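AlyQ (Persicobacter sp. CCB-QB2, PDB 5XNR) probably degrades alginate as a multidomain alginate lyase, its catalytic domain being joined to a carbohydrate-binding module of the CBM32 type. Local coordinates at residues Lys249-Ala254 / Arg272-His277; Leu245-Asp250 / Thr373-Asn378; Ala263-Ala268 / Met347-Asp352. All blocks are in the same frame, centred on the assembly; numbering follows the deposited sequence.

Interaction 1: residues Lys249-Ala254 / Arg272-His277; sequences KDHLVA and RLEGNH. With PO4 (phosphate ion), chain E.
The imidazole of His251 lies flat against the side chain of Glu274. Glu274 CG sits over one ring face, 3.9 Å from the centroid of the His251 ring and 16° off its normal, a CH-pi contact. The carboxylate keeps to the same layer: its plane is 17° from that of the ring. Glu274 OE2 stands above the rim, 3.5 Å from His251 ND1. CG of Glu274 is anti to the carbonyl carbon (chi1 -60°), and the extended chain beyond it runs across the imidazole. On the opposite face lies Lys249 CG, so the ring is sandwiched.

Arg272 arrives at the ND1 side, its guanidinium steeply turned from the ring. Arg272 NH1 gives a weak bond to His251 ND1 (3.5 Å). The same group is steadied by a salt bridge from Arg272 NE to Glu274 OE2 (2.8 Å). O1 of a phosphate ion, probably from the crystallisation liquor, lies at the guanidinium edge, in its plane. It accepts from Arg272 NH1 at 3.0 Å and from Lys249 NZ at 2.8 Å, which probably offsets the two positive groups; Tyr210 also binds this ion. Val253 CG2 packs on the Arg272 CG and CD methylenes. With an alanine at His251, Glu274 CG and Lys249 CG would probably lose the ring packed between them, and Arg272 NH1 one weak acceptor.

Leu252 and Leu273 form the hydrogen-bonded pair, with Leu273 N to Leu252 O at 2.9 Å, and point to the face opposite His251, Val253, Arg272 and Glu274. Gly275 N bonds Asp250 O where the type II' turn from Glu274 to His277 begins. That turn leads from strand 269-274 into strand 277-281. The antiparallel pairing of 251-254 with 269-274 is consistent with the concanavalin-like beta-jelly roll of this alginate lyase family.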
loop_
_atom_site.group_PDB
_atom_site.type_symbol
_atom_site.label_atom_id
_atom_site.label_comp_id
_atom_site.label_asym_id
_atom_site.label_seq_id
_atom_site.Cartn_x
_atom_site.Cartn_y
_atom_site.Cartn_z
ATOM N N LYS A 249 20.003 7.008 -9.363
ATOM C CA LYS A 249 19.146 7.018 -10.564
ATOM C C LYS A 249 17.806 6.353 -10.195
ATOM O O LYS A 249 17.560 5.146 -10.427
ATOM C CB LYS A 249 19.899 6.336 -11.713
ATOM C CG LYS A 249 19.146 6.231 -13.030
ATOM C CD LYS A 249 20.024 6.441 -14.252
ATOM C CE LYS A 249 19.615 5.667 -15.487
ATOM N NZ LYS A 249 18.230 5.940 -15.912
ATOM N N ASP A 250 16.968 7.170 -9.568
ATOM C CA ASP A 250 15.685 6.777 -8.995
ATOM C C ASP A 250 14.620 6.649 -10.101
ATOM O O ASP A 250 13.653 7.429 -10.167
ATOM C CB ASP A 250 15.284 7.808 -7.929
ATOM C CG ASP A 250 15.181 9.252 -8.415
ATOM O OD1 ASP A 250 15.902 9.619 -9.365
ATOM O OD2 ASP A 250 14.368 9.998 -7.838
ATOM N N HIS A 251 14.813 5.660 -10.970
ATOM C CA HIS A 251 14.051 5.496 -12.202
ATOM C C HIS A 251 13.623 4.025 -12.312
ATOM O O HIS A 251 14.452 3.133 -12.103
ATOM C CB HIS A 251 14.904 5.821 -13.442
ATOM C CG HIS A 251 15.417 7.218 -13.610
ATOM N ND1 HIS A 251 16.084 7.595 -14.769
ATOM C CD2 HIS A 251 15.375 8.319 -12.823
ATOM C CE1 HIS A 251 16.450 8.856 -14.681
ATOM N NE2 HIS A 251 16.028 9.329 -13.492
ATOM N N LEU A 252 12.393 3.773 -12.730
ATOM C CA LEU A 252 11.830 2.445 -12.681
ATOM C C LEU A 252 10.680 2.323 -13.692
ATOM O O LEU A 252 9.879 3.221 -13.806
ATOM C CB LEU A 252 11.333 2.228 -11.246
ATOM C CG LEU A 252 10.798 0.839 -10.939
ATOM C CD1 LEU A 252 10.867 0.549 -9.446
ATOM C CD2 LEU A 252 9.370 0.697 -11.448
ATOM N N VAL A 253 10.577 1.181 -14.369
ATOM C CA VAL A 253 9.504 0.903 -15.316
ATOM C C VAL A 253 8.609 -0.204 -14.734
ATOM O O VAL A 253 9.096 -1.225 -14.238
ATOM C CB VAL A 253 10.093 0.550 -16.697
ATOM C CG1 VAL A 253 9.098 -0.133 -17.625
ATOM C CG2 VAL A 253 10.687 1.778 -17.375
ATOM N N ALA A 254 7.299 0.007 -14.764
ATOM C CA ALA A 254 6.377 -1.006 -14.253
ATOM C C ALA A 254 5.682 -1.722 -15.424
ATOM O O ALA A 254 6.273 -2.614 -16.054
ATOM C CB ALA A 254 5.410 -0.390 -13.270
ATOM N N ARG A 272 6.402 4.686 -16.364
ATOM C CA ARG A 272 7.724 4.982 -15.833
ATOM C C ARG A 272 7.599 5.954 -14.657
ATOM O O ARG A 272 6.739 6.793 -14.648
ATOM C CB ARG A 272 8.595 5.584 -16.934
ATOM C CG ARG A 272 10.079 5.564 -16.602
ATOM C CD ARG A 272 11.002 5.745 -17.790
ATOM N NE ARG A 272 12.356 6.066 -17.357
ATOM C CZ ARG A 272 13.481 5.627 -17.939
ATOM N NH1 ARG A 272 14.652 6.089 -17.533
ATOM N NH2 ARG A 272 13.442 4.736 -18.916
ATOM N N LEU A 273 8.427 5.783 -13.637
ATOM C CA LEU A 273 8.488 6.706 -12.485
ATOM C C LEU A 273 9.912 7.229 -12.410
ATOM O O LEU A 273 10.860 6.430 -12.389
ATOM C CB LEU A 273 8.128 5.977 -11.188
ATOM C CG LEU A 273 8.175 6.832 -9.921
ATOM C CD1 LEU A 273 7.312 8.072 -10.053
ATOM C CD2 LEU A 273 7.731 6.025 -8.710
ATOM N N GLU A 274 10.046 8.547 -12.443
ATOM C CA GLU A 274 11.332 9.218 -12.186
ATOM C C GLU A 274 11.086 10.197 -11.040
ATOM O O GLU A 274 10.396 11.208 -11.206
ATOM C CB GLU A 274 11.867 9.900 -13.453
ATOM C CG GLU A 274 12.100 8.925 -14.612
ATOM C CD GLU A 274 12.838 9.438 -15.843
ATOM O OE1 GLU A 274 12.906 10.646 -16.023
ATOM O OE2 GLU A 274 13.309 8.611 -16.651
ATOM N N GLY A 275 11.625 9.881 -9.873
ATOM C CA GLY A 275 11.357 10.677 -8.692
ATOM C C GLY A 275 9.885 10.633 -8.309
ATOM O O GLY A 275 9.354 9.585 -7.912
ATOM N N ASN A 276 9.243 11.796 -8.387
ATOM C CA ASN A 276 7.811 11.934 -8.168
ATOM C C ASN A 276 7.105 11.987 -9.540
ATOM O O ASN A 276 5.886 12.066 -9.580
ATOM C CB ASN A 276 7.474 13.193 -7.361
ATOM C CG ASN A 276 8.241 13.367 -6.063
ATOM O OD1 ASN A 276 7.952 12.704 -5.073
ATOM N ND2 ASN A 276 9.166 14.308 -6.032
ATOM N N HIS A 277 7.855 11.947 -10.657
ATOM C CA HIS A 277 7.281 12.062 -12.025
ATOM C C HIS A 277 6.830 10.698 -12.561
ATOM O O HIS A 277 7.666 9.862 -12.916
ATOM C CB HIS A 277 8.268 12.656 -13.048
ATOM C CG HIS A 277 7.634 12.925 -14.374
ATOM N ND1 HIS A 277 8.364 13.010 -15.555
ATOM C CD2 HIS A 277 6.340 13.135 -14.713
ATOM C CE1 HIS A 277 7.548 13.295 -16.558
ATOM N NE2 HIS A 277 6.295 13.378 -16.059
HETATM P P PO4 E . 18.230 5.908 -19.753
HETATM O O1 PO4 E . 17.412 5.517 -18.549
HETATM O O2 PO4 E . 19.081 7.111 -19.370
HETATM O O3 PO4 E . 19.114 4.741 -20.212
HETATM O O4 PO4 E . 17.328 6.251 -20.921
#

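Interaction 2: residues Leu245-Asp250 / Thr373-Asn378; sequences LPIVKD and TGDPNN. With PO4 (phosphate ion), chain E.
A type I beta turn from Asp375 to Asn378 meets the loop 245-250 chiefly through Asn378, its last residue. The turn is closed by Asn378 N bonding Asp375 O at 3.1 Å. The Asn378 side chain then reaches over to Pro246 and Ile247. Its OD1 accepts the backbone N of Ile247 at 3.3 Å. The donor lies well above the carbonyl plane and not on a lone pair, and the angle at the hydrogen is a bent 142°. Asn378 OD1 also touches Pro246 CB at 3.2 Å, the two side chains crossing at about a right angle.

Ile247 covers the amide. With CG1 anti to the carbonyl carbon (chi1 -64°) and the chain extended beyond it, the tip comes down on the Asn378 side chain. Ile247 CD1 lies 3.7 Å from Asn378 ND2, and Ile247 CG1 is 3.8 Å from Asn378 CG. The same CD1 of Ile247 meets Asp375 CG at 4.1 Å, so one methyl spans the two ends of the turn.

The contact joins two loops of the alginate lyase beta-jelly roll, one leaving strand 233-244 and one entering strand 379-392. These strands are neighbours in the same antiparallel sheet.

The other end of the buried Asn378 amide is held from elsewhere: ND2 donates to Tyr372 O and to Glu369 OE1. Glu369, in the short helix 366-369, also takes the backbone N of Val248 on OE1 and that of Lys249 on OE2.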
loop_
_atom_site.group_PDB
_atom_site.type_symbol
_atom_site.label_atom_id
_atom_site.label_comp_id
_atom_site.label_asym_id
_atom_site.label_seq_id
_atom_site.Cartn_x
_atom_site.Cartn_y
_atom_site.Cartn_z
ATOM N N LEU A 245 12.660 3.211 -5.033
ATOM C CA LEU A 245 13.574 3.498 -6.161
ATOM C C LEU A 245 15.031 3.486 -5.677
ATOM O O LEU A 245 15.301 3.783 -4.507
ATOM C CB LEU A 245 13.239 4.877 -6.729
ATOM C CG LEU A 245 11.768 5.085 -7.073
ATOM C CD1 LEU A 245 11.405 6.550 -6.993
ATOM C CD2 LEU A 245 11.447 4.504 -8.438
ATOM N N PRO A 246 15.981 3.214 -6.594
ATOM C CA PRO A 246 17.400 3.353 -6.297
ATOM C C PRO A 246 17.735 4.761 -5.792
ATOM O O PRO A 246 16.866 5.665 -5.756
ATOM C CB PRO A 246 18.124 3.064 -7.615
ATOM C CG PRO A 246 17.169 2.158 -8.332
ATOM C CD PRO A 246 15.828 2.766 -7.981
ATOM N N ILE A 247 18.982 4.933 -5.400
ATOM C CA ILE A 247 19.374 6.117 -4.634
ATOM C C ILE A 247 19.827 7.248 -5.572
ATOM O O ILE A 247 19.399 8.403 -5.394
ATOM C CB ILE A 247 20.469 5.748 -3.618
ATOM C CG1 ILE A 247 19.943 4.751 -2.582
ATOM C CG2 ILE A 247 21.028 7.016 -2.978
ATOM C CD1 ILE A 247 21.017 4.172 -1.681
ATOM N N VAL A 248 20.691 6.906 -6.531
ATOM C CA VAL A 248 21.292 7.854 -7.484
ATOM C C VAL A 248 20.341 8.090 -8.672
ATOM O O VAL A 248 19.979 9.228 -8.989
ATOM C CB VAL A 248 22.661 7.342 -7.991
ATOM C CG1 VAL A 248 23.233 8.235 -9.093
ATOM C CG2 VAL A 248 23.670 7.173 -6.861
ATOM N N LYS A 249 20.003 7.008 -9.363
ATOM C CA LYS A 249 19.146 7.018 -10.564
ATOM C C LYS A 249 17.806 6.353 -10.195
ATOM O O LYS A 249 17.560 5.146 -10.427
ATOM C CB LYS A 249 19.899 6.336 -11.713
ATOM C CG LYS A 249 19.146 6.231 -13.030
ATOM C CD LYS A 249 20.024 6.441 -14.252
ATOM C CE LYS A 249 19.615 5.667 -15.487
ATOM N NZ LYS A 249 18.230 5.940 -15.912
ATOM N N ASP A 250 16.968 7.170 -9.568
ATOM C CA ASP A 250 15.685 6.777 -8.995
ATOM C C ASP A 250 14.620 6.649 -10.101
ATOM O O ASP A 250 13.653 7.429 -10.167
ATOM C CB ASP A 250 15.284 7.808 -7.929
ATOM C CG ASP A 250 15.181 9.252 -8.415
ATOM O OD1 ASP A 250 15.902 9.619 -9.365
ATOM O OD2 ASP A 250 14.368 9.998 -7.838
ATOM N N THR A 373 26.207 1.221 -4.579
ATOM C CA THR A 373 25.984 -0.153 -4.973
ATOM C C THR A 373 26.121 -1.077 -3.760
ATOM O O THR A 373 27.076 -0.944 -3.010
ATOM C CB THR A 373 27.017 -0.589 -6.015
ATOM O OG1 THR A 373 26.862 0.286 -7.128
ATOM C CG2 THR A 373 26.864 -2.026 -6.453
ATOM N N GLY A 374 25.167 -1.991 -3.572
ATOM C CA GLY A 374 25.219 -2.989 -2.496
ATOM C C GLY A 374 24.552 -2.495 -1.228
ATOM O O GLY A 374 24.319 -3.260 -0.292
ATOM N N ASP A 375 24.273 -1.205 -1.191
ATOM C CA ASP A 375 23.487 -0.641 -0.130
ATOM C C ASP A 375 22.160 -1.409 -0.010
ATOM O O ASP A 375 21.517 -1.715 -1.040
ATOM C CB ASP A 375 23.208 0.828 -0.412
ATOM C CG ASP A 375 23.255 1.726 0.801
ATOM O OD1 ASP A 375 22.249 1.747 1.569
ATOM O OD2 ASP A 375 24.278 2.436 0.924
ATOM N N PRO A 376 21.757 -1.732 1.241
ATOM C CA PRO A 376 20.487 -2.349 1.633
ATOM C C PRO A 376 19.258 -1.718 0.969
ATOM O O PRO A 376 18.426 -2.459 0.497
ATOM C CB PRO A 376 20.398 -2.150 3.153
ATOM C CG PRO A 376 21.822 -2.336 3.585
ATOM C CD PRO A 376 22.628 -1.753 2.438
ATOM N N ASN A 377 19.179 -0.387 0.922
ATOM C CA ASN A 377 17.987 0.312 0.418
ATOM C C ASN A 377 18.151 0.685 -1.051
ATOM O O ASN A 377 17.297 1.377 -1.594
ATOM C CB ASN A 377 17.673 1.564 1.232
ATOM C CG ASN A 377 17.254 1.188 2.630
ATOM O OD1 ASN A 377 16.993 0.017 2.908
ATOM N ND2 ASN A 377 17.199 2.166 3.515
ATOM N N ASN A 378 19.209 0.209 -1.692
ATOM C CA ASN A 378 19.406 0.560 -3.076
ATOM C C ASN A 378 18.755 -0.500 -3.959
ATOM O O ASN A 378 19.454 -1.367 -4.521
ATOM C CB ASN A 378 20.875 0.728 -3.434
ATOM C CG ASN A 378 21.052 1.696 -4.577
ATOM O OD1 ASN A 378 20.149 1.867 -5.391
ATOM N ND2 ASN A 378 22.202 2.346 -4.631
HETATM P P PO4 E . 18.230 5.908 -19.753
HETATM O O1 PO4 E . 17.412 5.517 -18.549
HETATM O O2 PO4 E . 19.081 7.111 -19.370
HETATM O O3 PO4 E . 19.114 4.741 -20.212
HETATM O O4 PO4 E . 17.328 6.251 -20.921
#

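Interaction 3: residues Ala263-Ala268 / Met347-Asp352; sequences AGIDDA and MDLNYD
The ring of Tyr351 carries Ile265 on one face. Ile265 CG2 sits over it, 3.9 Å from the centroid of the Tyr351 ring and 15° off the ring normal, a CH-pi contact set somewhat toward the rim. Ala268 CB approaches the hydroxyl end obliquely, 3.8 Å from Tyr351 CZ and 3.5 Å from Tyr351 OH. The hydroxyl itself is hydrogen-bonded to His314 NE2 in strand 313-319, so the polar end of this buried ring has a partner.

The contact ties together two parts of the beta-jelly roll of the lyase domain. Residues 263-268 lie in the loop between strands 256-258 and 269-274 of one sheet. Residues 347-352 hold the outermost strand 347-348 of the other sheet and the loop after it. The touching residues are mostly buried, and they meet largely by apolar side chains.

Both branches of Ile265 touch Tyr351. CG2 faces the ring, while the CG1 branch turns along the start of the Tyr351 side chain and places Ile265 CD1 3.8 Å from Tyr351 CB. Tyr351 CG lies between its backbone N and carbonyl carbon (chi1 48°), which brings the ring up beside both Ile265 and Ala268. The backbone N of Tyr351 is bonded to Thr230 OG1, and Ile257 of strand 256-258 also touches this side chain.

Met347 comes in at the strand end of the contact. Its chain bends at the sulfur, and Met347 CE reaches Ala268 O at 3.9 Å. Ile265 and Leu349 meet tip to tip, with Ile265 CD1 and Leu349 CD2 at a tight 3.5 Å.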
loop_
_atom_site.group_PDB
_atom_site.type_symbol
_atom_site.label_atom_id
_atom_site.label_comp_id
_atom_site.label_asym_id
_atom_site.label_seq_id
_atom_site.Cartn_x
_atom_site.Cartn_y
_atom_site.Cartn_z
ATOM N N ALA A 263 11.863 -3.237 -35.539
ATOM C CA ALA A 263 10.810 -2.533 -36.235
ATOM C C ALA A 263 10.625 -1.122 -35.665
ATOM O O ALA A 263 9.611 -0.484 -35.965
ATOM C CB ALA A 263 9.533 -3.335 -36.140
ATOM N N GLY A 264 11.575 -0.643 -34.857
ATOM C CA GLY A 264 11.513 0.706 -34.263
ATOM C C GLY A 264 10.388 0.849 -33.240
ATOM O O GLY A 264 10.008 1.983 -32.886
ATOM N N ILE A 265 9.866 -0.290 -32.751
ATOM C CA ILE A 265 8.762 -0.321 -31.823
ATOM C C ILE A 265 9.319 -0.513 -30.407
ATOM O O ILE A 265 9.209 0.383 -29.570
ATOM C CB ILE A 265 7.771 -1.428 -32.228
ATOM C CG1 ILE A 265 7.247 -1.222 -33.653
ATOM C CG2 ILE A 265 6.632 -1.536 -31.226
ATOM C CD1 ILE A 265 6.249 -0.081 -33.796
ATOM N N ASP A 266 9.945 -1.658 -30.157
ATOM C CA ASP A 266 10.555 -1.979 -28.852
ATOM C C ASP A 266 9.502 -1.805 -27.740
ATOM O O ASP A 266 8.390 -2.346 -27.831
ATOM C CB ASP A 266 11.840 -1.163 -28.649
ATOM C CG ASP A 266 12.813 -1.704 -27.597
ATOM O OD1 ASP A 266 12.729 -2.912 -27.254
ATOM O OD2 ASP A 266 13.677 -0.908 -27.129
ATOM N N ASP A 267 9.846 -1.052 -26.696
ATOM C CA ASP A 267 8.972 -0.829 -25.539
ATOM C C ASP A 267 7.972 0.270 -25.920
ATOM O O ASP A 267 8.084 1.413 -25.512
ATOM C CB ASP A 267 9.801 -0.548 -24.266
ATOM C CG ASP A 267 10.814 0.598 -24.357
ATOM O OD1 ASP A 267 11.477 0.716 -25.406
ATOM O OD2 ASP A 267 10.943 1.365 -23.376
ATOM N N ALA A 268 6.973 -0.135 -26.682
ATOM C CA ALA A 268 6.018 0.748 -27.358
ATOM C C ALA A 268 5.300 1.652 -26.354
ATOM O O ALA A 268 5.038 2.821 -26.633
ATOM C CB ALA A 268 5.013 -0.095 -28.132
ATOM N N MET A 347 -1.899 7.289 -28.249
ATOM C CA MET A 347 -1.062 6.910 -29.411
ATOM C C MET A 347 -1.872 6.014 -30.358
ATOM O O MET A 347 -2.702 5.237 -29.925
ATOM C CB MET A 347 0.219 6.178 -28.981
ATOM C CG MET A 347 1.314 6.173 -30.041
ATOM S SD MET A 347 2.868 5.322 -29.575
ATOM C CE MET A 347 2.273 3.663 -29.265
ATOM N N ASP A 348 -1.665 6.186 -31.657
ATOM C CA ASP A 348 -2.244 5.307 -32.694
ATOM C C ASP A 348 -1.077 4.754 -33.500
ATOM O O ASP A 348 -0.340 5.541 -34.119
ATOM C CB ASP A 348 -3.226 6.050 -33.599
ATOM C CG ASP A 348 -4.208 5.162 -34.354
ATOM O OD1 ASP A 348 -3.988 3.924 -34.401
ATOM O OD2 ASP A 348 -5.192 5.720 -34.913
ATOM N N LEU A 349 -0.878 3.441 -33.442
ATOM C CA LEU A 349 0.225 2.824 -34.151
ATOM C C LEU A 349 -0.060 1.332 -34.309
ATOM O O LEU A 349 -0.650 0.731 -33.427
ATOM C CB LEU A 349 1.516 3.055 -33.367
ATOM C CG LEU A 349 2.782 2.506 -34.022
ATOM C CD1 LEU A 349 3.308 3.451 -35.092
ATOM C CD2 LEU A 349 3.849 2.259 -32.969
ATOM N N ASN A 350 0.353 0.764 -35.431
ATOM C CA ASN A 350 0.143 -0.655 -35.682
ATOM C C ASN A 350 1.500 -1.374 -35.724
ATOM O O ASN A 350 2.493 -0.879 -36.313
ATOM C CB ASN A 350 -0.675 -0.910 -36.959
ATOM C CG ASN A 350 -2.135 -0.555 -36.790
ATOM O OD1 ASN A 350 -2.655 0.299 -37.513
ATOM N ND2 ASN A 350 -2.784 -1.166 -35.806
ATOM N N TYR A 351 1.520 -2.545 -35.090
ATOM C CA TYR A 351 2.685 -3.416 -35.090
ATOM C C TYR A 351 2.229 -4.817 -34.675
ATOM O O TYR A 351 1.104 -5.001 -34.160
ATOM C CB TYR A 351 3.788 -2.900 -34.153
ATOM C CG TYR A 351 3.306 -2.514 -32.782
ATOM C CD1 TYR A 351 2.754 -1.264 -32.549
ATOM C CD2 TYR A 351 3.376 -3.393 -31.708
ATOM C CE1 TYR A 351 2.294 -0.894 -31.291
ATOM C CE2 TYR A 351 2.925 -3.039 -30.436
ATOM C CZ TYR A 351 2.370 -1.784 -30.232
ATOM O OH TYR A 351 1.896 -1.400 -29.009
ATOM N N ASP A 352 3.121 -5.779 -34.907
ATOM C CA ASP A 352 2.896 -7.183 -34.522
ATOM C C ASP A 352 3.999 -7.586 -33.534
ATOM O O ASP A 352 4.763 -6.723 -33.037
ATOM C CB ASP A 352 2.787 -8.087 -35.756
ATOM C CG ASP A 352 4.041 -8.133 -36.614
ATOM O OD1 ASP A 352 5.120 -7.752 -36.106
ATOM O OD2 ASP A 352 3.934 -8.562 -37.790
#

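In the fold
All three contacts lie in the alginate lyase domain. In sequence order the segments are 245-250, 249-254, 263-268, 272-277, 347-352 and 373-378. Interactions 1 and 2 share Lys249 and Asp250. Their centres are 12 Å apart, and Leu245 packs on Leu252 and Leu273 between them. Interaction 1 stays within one sheet. In interaction 2, loop 245-250 passes from strand 233-244 of the other sheet to strand 251-254 and meets the loop before strand 379-392. Interaction 3 sits about 22 Å from interaction 1 and 32 Å from interaction 2, centre to centre. It brings a loop of one sheet against the edge of the other. In sequence, its segments alternate with those of interaction 1.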